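Local coordinates for O-methyltransferase (PDB 3MCZ), which probably transfers a methyl group from S-adenosylmethionine to an oxygen of an unidentified substrate, working as a homodimer, at residues 83-88 and 96-101; 123-128 and 303-308; 179-184 and 248-253. All coordinates share one frame; numbering follows the deposited sequence.

Contact 1: residues 83-88 and 96-101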
# COMPACT_ATOMS: atom_id res chain seq x y z
N LEU A 83 6.17 5.80 13.01
CA LEU A 83 6.74 5.71 11.65
C LEU A 83 8.11 6.38 11.46
O LEU A 83 8.78 6.13 10.45
CB LEU A 83 5.72 6.23 10.61
CG LEU A 83 4.57 5.30 10.23
CD1 LEU A 83 3.51 6.01 9.41
CD2 LEU A 83 5.07 4.06 9.47
N GLY A 84 8.54 7.21 12.40
CA GLY A 84 9.80 7.97 12.29
C GLY A 84 9.61 9.32 11.63
O GLY A 84 10.59 9.97 11.20
N LEU A 85 8.36 9.78 11.55
CA LEU A 85 8.06 11.06 10.93
C LEU A 85 7.97 12.19 11.93
O LEU A 85 8.12 13.36 11.54
CB LEU A 85 6.77 10.96 10.11
CG LEU A 85 6.86 9.95 8.96
CD1 LEU A 85 5.54 9.86 8.13
CD2 LEU A 85 8.06 10.24 8.07
N LEU A 86 7.74 11.86 13.20
CA LEU A 86 7.70 12.82 14.28
C LEU A 86 8.48 12.31 15.47
O LEU A 86 8.72 11.10 15.60
CB LEU A 86 6.26 13.08 14.72
CG LEU A 86 5.31 13.70 13.70
CD1 LEU A 86 3.90 13.71 14.25
CD2 LEU A 86 5.77 15.09 13.33
N THR A 87 8.88 13.24 16.32
CA THR A 87 9.54 12.94 17.58
C THR A 87 8.63 13.47 18.67
O THR A 87 8.25 14.65 18.64
CB THR A 87 10.94 13.64 17.69
OG1 THR A 87 11.87 13.00 16.81
CG2 THR A 87 11.52 13.58 19.08
N LYS A 88 8.25 12.59 19.60
CA LYS A 88 7.46 13.02 20.76
C LYS A 88 8.40 13.42 21.90
O LYS A 88 9.16 12.59 22.38
CB LYS A 88 6.53 11.88 21.23
CG LYS A 88 5.44 12.33 22.21
CD LYS A 88 4.70 11.15 22.78
CE LYS A 88 3.67 11.58 23.80
NZ LYS A 88 2.97 10.37 24.33
N THR A 96 10.81 15.07 12.52
CA THR A 96 12.14 14.51 12.45
C THR A 96 12.92 15.14 11.29
O THR A 96 12.34 15.86 10.48
CB THR A 96 12.09 13.02 12.22
OG1 THR A 96 11.34 12.77 11.02
CG2 THR A 96 11.43 12.34 13.42
N ALA A 97 14.22 14.84 11.24
CA ALA A 97 15.09 15.36 10.18
C ALA A 97 14.55 14.99 8.80
O ALA A 97 14.42 15.84 7.93
CB ALA A 97 16.53 14.85 10.38
N LEU A 98 14.20 13.73 8.61
CA LEU A 98 13.63 13.27 7.33
C LEU A 98 12.38 14.08 6.94
O LEU A 98 12.26 14.58 5.82
CB LEU A 98 13.24 11.79 7.47
CG LEU A 98 12.72 11.07 6.22
CD1 LEU A 98 13.85 10.90 5.22
CD2 LEU A 98 12.10 9.74 6.62
N THR A 99 11.45 14.21 7.87
CA THR A 99 10.24 14.96 7.62
C THR A 99 10.54 16.42 7.30
O THR A 99 10.01 16.98 6.36
CB THR A 99 9.32 14.88 8.84
OG1 THR A 99 9.03 13.50 9.07
CG2 THR A 99 8.02 15.70 8.62
N GLU A 100 11.44 17.03 8.07
CA GLU A 100 11.71 18.43 7.85
C GLU A 100 12.27 18.64 6.43
O GLU A 100 11.86 19.55 5.71
CB GLU A 100 12.67 18.95 8.92
CG GLU A 100 12.80 20.48 8.92
CD GLU A 100 11.58 21.21 9.48
OE1 GLU A 100 10.71 20.59 10.14
OE2 GLU A 100 11.52 22.45 9.27
N ARG A 101 13.18 17.76 6.01
CA ARG A 101 13.82 17.91 4.74
C ARG A 101 12.90 17.64 3.55
O ARG A 101 12.96 18.33 2.55
CB ARG A 101 15.06 17.01 4.65
CG ARG A 101 15.76 17.08 3.30
CD ARG A 101 17.13 16.48 3.37
NE ARG A 101 17.88 16.79 2.17
CZ ARG A 101 19.07 16.28 1.86
NH1 ARG A 101 19.69 15.42 2.67
NH2 ARG A 101 19.64 16.64 0.73
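Leu86 and Thr96 bring the two backbones to 5.1 Å, CA to CA, where the chain leaving helix 70-82 passes the start of helix 97-103. The antiparallel hairpin 86-89/92-95, which starts within the first segment, connects the two and forms the wing of a winged-helix-like dimerisation domain. Gly84, the first residue past helix 70-82, has the positive phi (90°) of a Schellman motif; its carbonyl and that of Leu85 both accept from threonines of the second segment.

Thr96 is the N-cap of helix 97-103. Thr96 OG1 accepts a weak, long capping bond from Thr99 N and donates to Gly84 O at 2.9 Å, reaching that carbonyl 24° out of its plane. With chi1 at 56°, OG1 lies between the backbone N and the carbonyl carbon, while Thr96 CG2 is swung beside the N and meets Thr87 OG1 at 3.5 Å. A weak bond from Thr96 N also reaches Leu85 O.

The side chain of Leu85 crosses that of Thr99 at about a right angle, and Leu85 CD2 lies 4.3 Å from Leu98 CD2. Leu85 also packs on Leu22 of the second subunit, which places this junction beside the dimer interface. The short bond from Thr99 OG1 to Leu85 O, 2.6 Å, lies in the carbonyl plane on a lone pair.

Contact 2: residues 123-128 and 303-308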
# COMPACT_ATOMS: atom_id res chain seq x y z
N ASP A 123 -7.67 5.43 -6.64
CA ASP A 123 -8.91 4.85 -7.15
C ASP A 123 -8.75 4.07 -8.46
O ASP A 123 -9.67 3.37 -8.88
CB ASP A 123 -9.98 5.95 -7.35
CG ASP A 123 -10.29 6.71 -6.07
OD1 ASP A 123 -10.03 6.15 -4.97
OD2 ASP A 123 -10.84 7.85 -6.16
N ASN A 124 -7.61 4.20 -9.14
CA ASN A 124 -7.46 3.51 -10.40
C ASN A 124 -7.08 2.02 -10.25
O ASN A 124 -7.50 1.17 -11.04
CB ASN A 124 -6.44 4.25 -11.25
CG ASN A 124 -6.89 5.67 -11.57
OD1 ASN A 124 -8.07 6.02 -11.34
ND2 ASN A 124 -6.00 6.47 -12.12
N TRP A 125 -6.28 1.74 -9.22
CA TRP A 125 -5.71 0.40 -9.00
C TRP A 125 -6.73 -0.70 -8.76
O TRP A 125 -6.60 -1.78 -9.35
CB TRP A 125 -4.54 0.47 -7.98
CG TRP A 125 -3.36 0.93 -8.70
CD1 TRP A 125 -3.03 2.21 -9.00
CD2 TRP A 125 -2.36 0.09 -9.35
NE1 TRP A 125 -1.89 2.23 -9.78
CE2 TRP A 125 -1.47 0.95 -10.03
CE3 TRP A 125 -2.15 -1.29 -9.45
CZ2 TRP A 125 -0.37 0.49 -10.75
CZ3 TRP A 125 -1.05 -1.76 -10.17
CH2 TRP A 125 -0.18 -0.87 -10.82
N PRO A 126 -7.80 -0.44 -7.99
CA PRO A 126 -8.83 -1.44 -7.84
C PRO A 126 -9.63 -1.68 -9.13
O PRO A 126 -10.45 -2.59 -9.17
CB PRO A 126 -9.75 -0.84 -6.76
CG PRO A 126 -8.91 0.08 -6.05
CD PRO A 126 -8.07 0.70 -7.11
N ARG A 127 -9.37 -0.89 -10.17
CA ARG A 127 -10.09 -1.06 -11.43
C ARG A 127 -9.28 -1.83 -12.43
O ARG A 127 -9.60 -1.81 -13.63
CB ARG A 127 -10.53 0.31 -11.97
CG ARG A 127 -11.46 1.01 -11.02
CD ARG A 127 -11.83 2.43 -11.46
NE ARG A 127 -12.81 2.33 -12.52
CZ ARG A 127 -13.47 3.34 -13.08
NH1 ARG A 127 -13.26 4.60 -12.70
NH2 ARG A 127 -14.35 3.07 -14.03
N LEU A 128 -8.27 -2.57 -11.94
CA LEU A 128 -7.49 -3.42 -12.78
C LEU A 128 -8.29 -4.29 -13.69
O LEU A 128 -7.92 -4.46 -14.86
CB LEU A 128 -6.58 -4.34 -11.97
CG LEU A 128 -5.14 -3.95 -11.80
CD1 LEU A 128 -4.47 -4.86 -10.76
CD2 LEU A 128 -4.40 -4.09 -13.20
N PHE A 303 6.96 -2.41 -13.01
CA PHE A 303 6.89 -1.17 -13.79
C PHE A 303 6.03 -1.34 -15.05
O PHE A 303 5.25 -0.47 -15.36
CB PHE A 303 8.28 -0.72 -14.20
CG PHE A 303 8.29 0.60 -14.88
CD1 PHE A 303 8.11 1.76 -14.13
CD2 PHE A 303 8.48 0.71 -16.24
CE1 PHE A 303 8.17 3.02 -14.75
CE2 PHE A 303 8.50 1.98 -16.85
CZ PHE A 303 8.34 3.10 -16.09
N SER A 304 6.19 -2.47 -15.75
CA SER A 304 5.35 -2.75 -16.93
C SER A 304 3.87 -2.69 -16.60
O SER A 304 3.08 -2.07 -17.33
CB SER A 304 5.68 -4.11 -17.54
OG SER A 304 5.24 -4.14 -18.89
N LEU A 305 3.49 -3.34 -15.51
CA LEU A 305 2.11 -3.30 -15.06
C LEU A 305 1.66 -1.89 -14.64
O LEU A 305 0.52 -1.50 -14.91
CB LEU A 305 1.91 -4.32 -13.91
CG LEU A 305 0.45 -4.47 -13.40
CD1 LEU A 305 -0.45 -5.06 -14.52
CD2 LEU A 305 0.37 -5.30 -12.13
N HIS A 306 2.53 -1.16 -13.93
CA HIS A 306 2.26 0.22 -13.55
C HIS A 306 1.90 1.05 -14.79
O HIS A 306 0.91 1.81 -14.80
CB HIS A 306 3.50 0.75 -12.83
CG HIS A 306 3.31 2.02 -12.07
ND1 HIS A 306 4.24 2.47 -11.17
CD2 HIS A 306 2.30 2.92 -12.06
CE1 HIS A 306 3.82 3.61 -10.64
NE2 HIS A 306 2.65 3.91 -11.18
N MSE A 307 2.66 0.89 -15.85
CA MSE A 307 2.45 1.67 -17.07
C MSE A 307 1.18 1.25 -17.78
O MSE A 307 0.49 2.10 -18.30
CB MSE A 307 3.66 1.55 -18.01
CG MSE A 307 4.95 2.20 -17.49
SE MSE A 307 4.74 4.07 -16.96
CE MSE A 307 3.50 4.62 -18.34
N MSE A 308 0.86 -0.05 -17.73
CA MSE A 308 -0.42 -0.56 -18.24
C MSE A 308 -1.59 0.04 -17.47
O MSE A 308 -2.64 0.38 -18.07
CB MSE A 308 -0.44 -2.10 -18.13
CG MSE A 308 -1.59 -2.77 -18.84
SE MSE A 308 -2.09 -4.39 -18.02
CE MSE A 308 -3.20 -3.63 -16.84
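Trp125 reaches the helix segment 303-308 with the far rim of its indole, laying CZ2 and CH2 against the backbone and ring of His306. Trp125 CH2 is 3.8 Å from His306 CA, which sits at the indole edge near its plane. The two rings form an offset edge-to-face pair: the six-membered ring of Trp125 turns its edge toward the imidazole face, with centroids 5.8 Å apart and planes at 71°. The closest ring atoms are Trp125 CZ2 and His306 CD2, at 3.8 Å. His306 CG is anti to the backbone N (chi1 -166°), which carries the imidazole out from the helix and across the end of the indole.

Aliphatic contacts extend the interface. Trp125 CZ3 lies 4.3 Å from Leu305 CD2, and the other methyl of that leucine, Leu305 CD1, meets Leu128 CD2, also at 4.3 Å. Leu128 CD2 also touches the selenomethionine Met308, whose CE comes to 3.9 Å; a bend at chi3 of 86° turns this methyl toward the leucine.

The contact joins the start of helix 128-132, and the loop leading into it, to helix 298-310 of the methyltransferase domain. The second subunit adds to both sides, with its Arg36 packing on Trp125 and His306 and its Ile40 on Leu305. No hydrogen bond links the two segments, so they are joined by van der Waals contacts of ring edges, methyls and backbone, with four of the five touching residues buried.

Contact 3: residues 179-184 and 248-253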
# COMPACT_ATOMS: atom_id res chain seq x y z
N ARG A 179 31.34 17.24 -29.06
CA ARG A 179 31.59 17.72 -30.43
C ARG A 179 30.29 17.86 -31.25
O ARG A 179 30.33 18.09 -32.46
CB ARG A 179 32.56 16.79 -31.16
CG ARG A 179 33.95 16.58 -30.53
CD ARG A 179 34.89 17.72 -30.77
NE ARG A 179 36.26 17.45 -30.28
CZ ARG A 179 37.18 18.40 -30.04
NH1 ARG A 179 36.90 19.69 -30.26
NH2 ARG A 179 38.39 18.07 -29.59
N ALA A 180 29.16 17.67 -30.58
CA ALA A 180 27.85 17.81 -31.19
C ALA A 180 27.50 19.33 -31.26
O ALA A 180 28.12 20.16 -30.56
CB ALA A 180 26.83 17.08 -30.37
N ARG A 181 26.57 19.67 -32.15
CA ARG A 181 26.01 21.02 -32.20
C ARG A 181 24.53 21.07 -31.97
O ARG A 181 24.03 22.05 -31.46
CB ARG A 181 26.31 21.65 -33.56
CG ARG A 181 27.76 21.91 -33.79
CD ARG A 181 28.35 22.85 -32.73
NE ARG A 181 27.71 24.18 -32.65
CZ ARG A 181 27.98 25.21 -33.45
NH1 ARG A 181 28.89 25.11 -34.42
NH2 ARG A 181 27.33 26.35 -33.28
N THR A 182 23.81 20.03 -32.40
CA THR A 182 22.37 20.04 -32.32
C THR A 182 21.83 18.77 -31.69
O THR A 182 22.40 17.67 -31.86
CB THR A 182 21.72 20.17 -33.71
OG1 THR A 182 22.23 19.13 -34.56
CG2 THR A 182 22.00 21.58 -34.31
N VAL A 183 20.75 18.95 -30.94
CA VAL A 183 20.06 17.91 -30.21
C VAL A 183 18.54 18.02 -30.43
O VAL A 183 17.95 19.11 -30.36
CB VAL A 183 20.28 18.03 -28.67
CG1 VAL A 183 19.62 16.83 -27.94
CG2 VAL A 183 21.72 18.14 -28.32
N ILE A 184 17.90 16.87 -30.63
CA ILE A 184 16.46 16.76 -30.66
C ILE A 184 16.01 15.84 -29.50
O ILE A 184 16.49 14.71 -29.38
CB ILE A 184 16.02 16.22 -32.03
CG1 ILE A 184 16.21 17.28 -33.09
CG2 ILE A 184 14.60 15.73 -31.98
CD1 ILE A 184 15.86 16.83 -34.49
N ALA A 248 16.88 16.68 -38.56
CA ALA A 248 18.22 16.11 -38.42
C ALA A 248 18.90 16.73 -37.20
O ALA A 248 18.79 17.97 -36.97
CB ALA A 248 19.05 16.38 -39.69
N ALA A 249 19.61 15.91 -36.42
CA ALA A 249 20.44 16.42 -35.34
C ALA A 249 21.61 15.51 -35.12
O ALA A 249 21.59 14.35 -35.53
CB ALA A 249 19.64 16.58 -34.04
N ASP A 250 22.62 16.03 -34.42
CA ASP A 250 23.77 15.22 -34.02
C ASP A 250 23.43 14.19 -32.94
O ASP A 250 23.99 13.09 -32.92
CB ASP A 250 24.88 16.13 -33.53
CG ASP A 250 25.38 17.06 -34.63
OD1 ASP A 250 25.57 16.54 -35.75
OD2 ASP A 250 25.53 18.29 -34.39
N VAL A 251 22.55 14.58 -32.03
CA VAL A 251 22.06 13.73 -30.96
C VAL A 251 20.54 13.79 -30.88
O VAL A 251 19.92 14.87 -30.86
CB VAL A 251 22.69 14.03 -29.58
CG1 VAL A 251 22.16 13.02 -28.52
CG2 VAL A 251 24.19 13.98 -29.63
N VAL A 252 19.91 12.61 -30.88
CA VAL A 252 18.46 12.50 -30.80
C VAL A 252 18.17 11.70 -29.54
O VAL A 252 18.80 10.68 -29.31
CB VAL A 252 17.88 11.80 -32.06
CG1 VAL A 252 16.36 11.58 -31.95
CG2 VAL A 252 18.27 12.59 -33.35
N MSE A 253 17.23 12.14 -28.71
CA MSE A 253 16.99 11.45 -27.46
C MSE A 253 15.54 10.96 -27.37
O MSE A 253 14.64 11.69 -27.72
CB MSE A 253 17.28 12.37 -26.27
CG MSE A 253 18.62 13.00 -26.31
SE MSE A 253 19.12 13.87 -24.65
CE MSE A 253 17.97 15.34 -24.73
O HOH W 1 24.12 19.70 -36.23
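Two neighbouring parallel strands of the Rossmann-like methyltransferase sheet, 182-186 and 251-255, meet here at the ends where they begin. The axes of the short segments 182-184 and 251-253 approach to 4.7 Å at an angle of 19°, and the bridges pair Val183 with Val251 and Ile184 with Val252. The ladder runs from Val251 N to Thr182 O, from Ile184 N to Val251 O at 2.9 Å, and from Met253 N to Ile184 O at 2.8 Å.

Before the ladder, Asp250 turns its carboxylate back to the incoming chain. Asp250 OD2 accepts from Arg181 N at 2.8 Å and from Thr182 N at 3.2 Å. Both donors use the anti side but come from opposite faces of the carboxylate plane, each nearly 30° out of it, so the oxygen is held between two successive amides. A water donates to the same OD2 and also bonds to Thr182 OG1. Thr182 OG1, set between the backbone N and carbonyl carbon by a chi1 of 54°, accepts from Asp250 N at 3.1 Å, so the two residues are tied in both directions. The concentration of donors on OD2 would probably stabilise its negative charge.

The apolar groups divide between the sheet faces. Val183 and Val251 share one, where Val183 CG1 also meets CE of the selenomethionine Met253 at 3.9 Å. Ile184 and Val252 share the other, and Ile184 CG1 packs on Ala249 CB at 3.6 Å.

Strand 205-210 flanks strand 182-186 on its other side, with backbone bonds from Arg181 and Val183 to Thr205, while strand 281-288 lies beyond 251-255. Phe177, after helix 150-172, packs on Val183 and Val251, and Ala249 bonds through its backbone to Leu276 and Lys278, after helix 263-275.

Overall arrangement
Contacts 1 and 2 both touch the second subunit, although their centres are 31 Å apart: the first lies in the dimerisation domain and is partly buried, the second is buried where the loop 123-128, entering helix 128-132, meets helix 298-310. Contact 3 has no partner in the other chain and belongs to the central sheet, on the opposite side of the chain's centre from both. In sequence it is nested within the loop that contact 2 closes. Chemistry follows place: threonine hydroxyls satisfy carbonyls past the helix end in contact 1, contact 2 has no hydrogen bond and rests mainly on rings and methyl groups, and contact 3 combines a regular strand ladder with a carboxylate gripping backbone amides.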